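Local coordinates for selenium-binding protein (Sulfolobus tokodaii, PDB 2ECE) that is of unknown function but adopts a beta-propeller fold and may bind selenium, at residues F97-Y109 with S138-I152. Numbering follows the deposited sequence.
Sequences FLIVPGLRSSRIY and SRLHTVHCGPDAIYI
Ile108 and Leu140 meet nearly at right angles, CG1 of Ile108 lying 3.6 Å from CD2 of Leu140, while the CB of Leu140 rests on Pro101 CB, also at 3.6 Å. One leucine thus touches both strands of the 97-109 hairpin. With CG1 beside its backbone N (chi1 -58°), Ile108 turns its CG1-CD1 arm toward Leu140 and Ile152, whose CD1 it meets tip to tip. Farther along, Ile99 crosses Val143 almost perpendicularly, Ile99 CB 3.9 Å from Val143 CG1, and its CD1 points at the tip of Ile150. The axes of strand segments 97-101 and 140-145 approach to 7.5 Å, their N-to-C directions 157° apart, which fits face-to-face sheet packing. At the turn, Leu103 CD1 lies 3.4 Å from Leu140 O, and Arg139 N donates to Ser106 OG over 2.7 Å, nearly straight at 168°. With an alanine here, the Arg139 N-H would probably lose its acceptor, and the single hydrogen bond between the segments with it. Arg139 NH1 donates in plane to Ser138 OG, which also bonds Asn157 O; Arg139 NE pairs with Glu214. The contact joins two successive four-stranded antiparallel propeller blades, bordered by helix 128-135 (Val131 on Ile108) and strand 165-169 (Leu169 on Ile150).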
loop_
_atom_site.group_PDB
_atom_site.type_symbol
_atom_site.label_atom_id
_atom_site.label_comp_id
_atom_site.label_asym_id
_atom_site.label_seq_id
_atom_site.Cartn_x
_atom_site.Cartn_y
_atom_site.Cartn_z
ATOM N N PHE A 97 3.372 5.379 17.592
ATOM C CA PHE A 97 2.584 6.323 16.816
ATOM C C PHE A 97 2.283 5.947 15.381
ATOM O O PHE A 97 3.138 5.414 14.671
ATOM C CB PHE A 97 3.281 7.683 16.801
ATOM C CG PHE A 97 3.711 8.161 18.155
ATOM C CD1 PHE A 97 4.959 7.822 18.663
ATOM C CD2 PHE A 97 2.868 8.961 18.920
ATOM C CE1 PHE A 97 5.364 8.275 19.917
ATOM C CE2 PHE A 97 3.260 9.419 20.175
ATOM C CZ PHE A 97 4.512 9.074 20.674
ATOM N N LEU A 98 1.058 6.233 14.958
ATOM C CA LEU A 98 0.679 6.007 13.575
ATOM C C LEU A 98 1.046 7.331 12.909
ATOM O O LEU A 98 0.703 8.404 13.420
ATOM C CB LEU A 98 -0.830 5.761 13.435
ATOM C CG LEU A 98 -1.397 4.463 14.023
ATOM C CD1 LEU A 98 -2.914 4.431 13.805
ATOM C CD2 LEU A 98 -0.737 3.259 13.355
ATOM N N ILE A 99 1.767 7.247 11.795
ATOM C CA ILE A 99 2.193 8.410 11.021
ATOM C C ILE A 99 1.222 8.406 9.840
ATOM O O ILE A 99 1.333 7.565 8.944
ATOM C CB ILE A 99 3.646 8.220 10.521
ATOM C CG1 ILE A 99 4.554 7.857 11.698
ATOM C CG2 ILE A 99 4.156 9.487 9.856
ATOM C CD1 ILE A 99 4.614 8.920 12.775
ATOM N N VAL A 100 0.268 9.340 9.854
ATOM C CA VAL A 100 -0.781 9.419 8.841
ATOM C C VAL A 100 -0.737 10.672 7.973
ATOM O O VAL A 100 -1.121 11.753 8.413
ATOM C CB VAL A 100 -2.166 9.347 9.523
ATOM C CG1 VAL A 100 -3.277 9.306 8.472
ATOM C CG2 VAL A 100 -2.221 8.124 10.438
ATOM N N PRO A 101 -0.305 10.530 6.708
ATOM C CA PRO A 101 -0.222 11.680 5.809
ATOM C C PRO A 101 -1.441 11.864 4.910
ATOM O O PRO A 101 -2.205 10.925 4.670
ATOM C CB PRO A 101 1.029 11.369 4.999
ATOM C CG PRO A 101 0.850 9.886 4.757
ATOM C CD PRO A 101 0.409 9.371 6.134
ATOM N N GLY A 102 -1.615 13.084 4.410
ATOM C CA GLY A 102 -2.718 13.350 3.505
ATOM C C GLY A 102 -2.167 13.276 2.092
ATOM O O GLY A 102 -1.261 14.045 1.736
ATOM N N LEU A 103 -2.684 12.354 1.284
ATOM C CA LEU A 103 -2.205 12.218 -0.090
ATOM C C LEU A 103 -2.553 13.464 -0.921
ATOM O O LEU A 103 -1.903 13.741 -1.927
ATOM C CB LEU A 103 -2.789 10.957 -0.740
ATOM C CG LEU A 103 -2.387 10.643 -2.187
ATOM C CD1 LEU A 103 -0.873 10.575 -2.337
ATOM C CD2 LEU A 103 -3.020 9.318 -2.592
ATOM N N ARG A 104 -3.577 14.205 -0.497
ATOM C CA ARG A 104 -3.978 15.435 -1.179
ATOM C C ARG A 104 -3.431 16.675 -0.467
ATOM O O ARG A 104 -2.878 17.574 -1.106
ATOM C CB ARG A 104 -5.512 15.546 -1.266
ATOM C CG ARG A 104 -6.131 14.977 -2.545
ATOM C CD ARG A 104 -7.641 15.228 -2.632
ATOM N NE ARG A 104 -8.238 14.535 -3.774
ATOM C CZ ARG A 104 -8.279 15.015 -5.015
ATOM N NH1 ARG A 104 -7.770 16.212 -5.288
ATOM N NH2 ARG A 104 -8.784 14.278 -5.996
ATOM N N SER A 105 -3.560 16.705 0.858
ATOM C CA SER A 105 -3.125 17.852 1.658
ATOM C C SER A 105 -1.642 17.999 1.985
ATOM O O SER A 105 -1.169 19.117 2.192
ATOM C CB SER A 105 -3.887 17.872 2.982
ATOM O OG SER A 105 -3.465 16.787 3.795
ATOM N N SER A 106 -0.918 16.885 2.055
ATOM C CA SER A 106 0.499 16.901 2.405
ATOM C C SER A 106 0.663 17.100 3.914
ATOM O O SER A 106 1.768 17.292 4.412
ATOM C CB SER A 106 1.240 18.017 1.663
ATOM O OG SER A 106 1.227 17.801 0.266
ATOM N N ARG A 107 -0.448 17.057 4.637
ATOM C CA ARG A 107 -0.417 17.213 6.085
ATOM C C ARG A 107 0.003 15.879 6.702
ATOM O O ARG A 107 -0.207 14.826 6.098
ATOM C CB ARG A 107 -1.811 17.619 6.586
ATOM C CG ARG A 107 -1.968 17.688 8.101
ATOM C CD ARG A 107 -3.324 18.291 8.498
ATOM N NE ARG A 107 -3.483 19.674 8.035
ATOM C CZ ARG A 107 -4.269 20.054 7.031
ATOM N NH1 ARG A 107 -4.985 19.160 6.361
ATOM N NH2 ARG A 107 -4.353 21.339 6.704
ATOM N N ILE A 108 0.618 15.917 7.880
ATOM C CA ILE A 108 1.018 14.678 8.556
ATOM C C ILE A 108 0.487 14.674 9.984
ATOM O O ILE A 108 0.735 15.609 10.756
ATOM C CB ILE A 108 2.549 14.504 8.645
ATOM C CG1 ILE A 108 3.175 14.513 7.250
ATOM C CG2 ILE A 108 2.882 13.160 9.332
ATOM C CD1 ILE A 108 4.695 14.484 7.276
ATOM N N TYR A 109 -0.262 13.634 10.331
ATOM C CA TYR A 109 -0.775 13.516 11.687
ATOM C C TYR A 109 0.080 12.486 12.418
ATOM O O TYR A 109 0.514 11.489 11.824
ATOM C CB TYR A 109 -2.230 13.037 11.685
ATOM C CG TYR A 109 -3.189 13.948 10.957
ATOM C CD1 TYR A 109 -3.535 13.714 9.628
ATOM C CD2 TYR A 109 -3.775 15.030 11.610
ATOM C CE1 TYR A 109 -4.447 14.530 8.968
ATOM C CE2 TYR A 109 -4.684 15.856 10.959
ATOM C CZ TYR A 109 -5.020 15.602 9.641
ATOM O OH TYR A 109 -5.935 16.413 9.002
ATOM N N SER A 138 5.141 17.456 -2.126
ATOM C CA SER A 138 3.722 17.522 -1.785
ATOM C C SER A 138 3.032 16.224 -2.208
ATOM O O SER A 138 3.561 15.482 -3.045
ATOM C CB SER A 138 3.051 18.730 -2.460
ATOM O OG SER A 138 2.952 18.568 -3.865
ATOM N N ARG A 139 1.857 15.966 -1.629
ATOM C CA ARG A 139 1.058 14.765 -1.900
ATOM C C ARG A 139 1.804 13.533 -1.392
ATOM O O ARG A 139 2.411 12.783 -2.165
ATOM C CB ARG A 139 0.755 14.634 -3.398
ATOM C CG ARG A 139 -0.366 15.556 -3.909
ATOM C CD ARG A 139 0.082 17.013 -4.078
ATOM N NE ARG A 139 -0.931 17.798 -4.786
ATOM C CZ ARG A 139 -0.718 18.992 -5.345
ATOM N NH1 ARG A 139 0.478 19.567 -5.292
ATOM N NH2 ARG A 139 -1.706 19.608 -5.974
ATOM N N LEU A 140 1.737 13.337 -0.078
ATOM C CA LEU A 140 2.432 12.249 0.606
ATOM C C LEU A 140 1.718 10.911 0.515
ATOM O O LEU A 140 0.511 10.806 0.770
ATOM C CB LEU A 140 2.665 12.639 2.063
ATOM C CG LEU A 140 3.897 13.520 2.312
ATOM C CD1 LEU A 140 3.957 14.680 1.326
ATOM C CD2 LEU A 140 3.854 14.016 3.749
ATOM N N HIS A 141 2.490 9.885 0.166
ATOM C CA HIS A 141 1.954 8.545 -0.036
ATOM C C HIS A 141 2.400 7.481 0.981
ATOM O O HIS A 141 1.778 7.306 2.028
ATOM C CB HIS A 141 2.319 8.098 -1.460
ATOM C CG HIS A 141 1.661 6.825 -1.891
ATOM N ND1 HIS A 141 0.387 6.784 -2.423
ATOM C CD2 HIS A 141 2.100 5.544 -1.868
ATOM C CE1 HIS A 141 0.072 5.533 -2.710
ATOM N NE2 HIS A 141 1.093 4.761 -2.382
ATOM N N THR A 142 3.490 6.789 0.671
ATOM C CA THR A 142 3.997 5.708 1.517
ATOM C C THR A 142 4.798 6.132 2.750
ATOM O O THR A 142 5.614 7.048 2.683
ATOM C CB THR A 142 4.888 4.749 0.694
ATOM O OG1 THR A 142 4.148 4.264 -0.438
ATOM C CG2 THR A 142 5.361 3.551 1.566
ATOM N N VAL A 143 4.557 5.448 3.870
ATOM C CA VAL A 143 5.290 5.700 5.108
ATOM C C VAL A 143 5.979 4.411 5.542
ATOM O O VAL A 143 5.337 3.362 5.620
ATOM C CB VAL A 143 4.365 6.118 6.269
ATOM C CG1 VAL A 143 5.199 6.320 7.539
ATOM C CG2 VAL A 143 3.621 7.383 5.913
ATOM N N HIS A 144 7.280 4.488 5.815
ATOM C CA HIS A 144 8.037 3.331 6.277
ATOM C C HIS A 144 8.897 3.709 7.479
ATOM O O HIS A 144 9.514 4.778 7.496
ATOM C CB HIS A 144 8.937 2.780 5.162
ATOM C CG HIS A 144 8.232 1.846 4.228
ATOM N ND1 HIS A 144 7.532 0.743 4.674
ATOM C CD2 HIS A 144 8.123 1.839 2.877
ATOM C CE1 HIS A 144 7.020 0.100 3.640
ATOM N NE2 HIS A 144 7.364 0.743 2.536
ATOM N N CYS A 145 8.932 2.829 8.478
ATOM C CA CYS A 145 9.724 3.050 9.694
ATOM C C CYS A 145 11.134 2.492 9.469
ATOM O O CYS A 145 11.315 1.286 9.296
ATOM C CB CYS A 145 9.050 2.356 10.907
ATOM S SG CYS A 145 8.156 0.833 10.441
ATOM N N GLY A 146 12.127 3.374 9.450
ATOM C CA GLY A 146 13.497 2.934 9.250
ATOM C C GLY A 146 14.253 2.921 10.566
ATOM O O GLY A 146 13.731 3.390 11.580
ATOM N N PRO A 147 15.481 2.385 10.590
ATOM C CA PRO A 147 16.282 2.333 11.817
ATOM C C PRO A 147 16.673 3.734 12.272
ATOM O O PRO A 147 16.663 4.053 13.461
ATOM C CB PRO A 147 17.525 1.546 11.394
ATOM C CG PRO A 147 17.092 0.795 10.157
ATOM C CD PRO A 147 16.220 1.798 9.460
ATOM N N ASP A 148 17.012 4.555 11.284
ATOM C CA ASP A 148 17.485 5.916 11.483
ATOM C C ASP A 148 16.450 7.032 11.443
ATOM O O ASP A 148 16.660 8.082 12.045
ATOM C CB ASP A 148 18.571 6.194 10.448
ATOM C CG ASP A 148 18.073 6.008 9.024
ATOM O OD1 ASP A 148 17.076 5.276 8.827
ATOM O OD2 ASP A 148 18.684 6.581 8.100
ATOM N N ALA A 149 15.344 6.828 10.734
ATOM C CA ALA A 149 14.318 7.869 10.648
ATOM C C ALA A 149 13.023 7.324 10.056
ATOM O O ALA A 149 12.911 6.132 9.787
ATOM C CB ALA A 149 14.830 9.037 9.797
ATOM N N ILE A 150 12.046 8.205 9.870
ATOM C CA ILE A 150 10.769 7.819 9.287
ATOM C C ILE A 150 10.810 8.348 7.859
ATOM O O ILE A 150 11.099 9.523 7.640
ATOM C CB ILE A 150 9.589 8.456 10.053
ATOM C CG1 ILE A 150 9.578 7.958 11.500
ATOM C CG2 ILE A 150 8.276 8.106 9.369
ATOM C CD1 ILE A 150 8.663 8.766 12.395
ATOM N N TYR A 151 10.537 7.480 6.891
ATOM C CA TYR A 151 10.580 7.858 5.484
ATOM C C TYR A 151 9.186 7.912 4.875
ATOM O O TYR A 151 8.369 7.021 5.104
ATOM C CB TYR A 151 11.427 6.851 4.692
ATOM C CG TYR A 151 12.889 6.790 5.072
ATOM C CD1 TYR A 151 13.290 6.421 6.360
ATOM C CD2 TYR A 151 13.879 7.068 4.128
ATOM C CE1 TYR A 151 14.645 6.330 6.692
ATOM C CE2 TYR A 151 15.229 6.981 4.445
ATOM C CZ TYR A 151 15.608 6.610 5.728
ATOM O OH TYR A 151 16.948 6.515 6.038
ATOM N N ILE A 152 8.931 8.945 4.076
ATOM C CA ILE A 152 7.631 9.122 3.443
ATOM C C ILE A 152 7.802 9.541 1.994
ATOM O O ILE A 152 8.513 10.496 1.705
ATOM C CB ILE A 152 6.801 10.215 4.163
ATOM C CG1 ILE A 152 6.717 9.901 5.663
ATOM C CG2 ILE A 152 5.409 10.295 3.552
ATOM C CD1 ILE A 152 6.030 10.970 6.481
#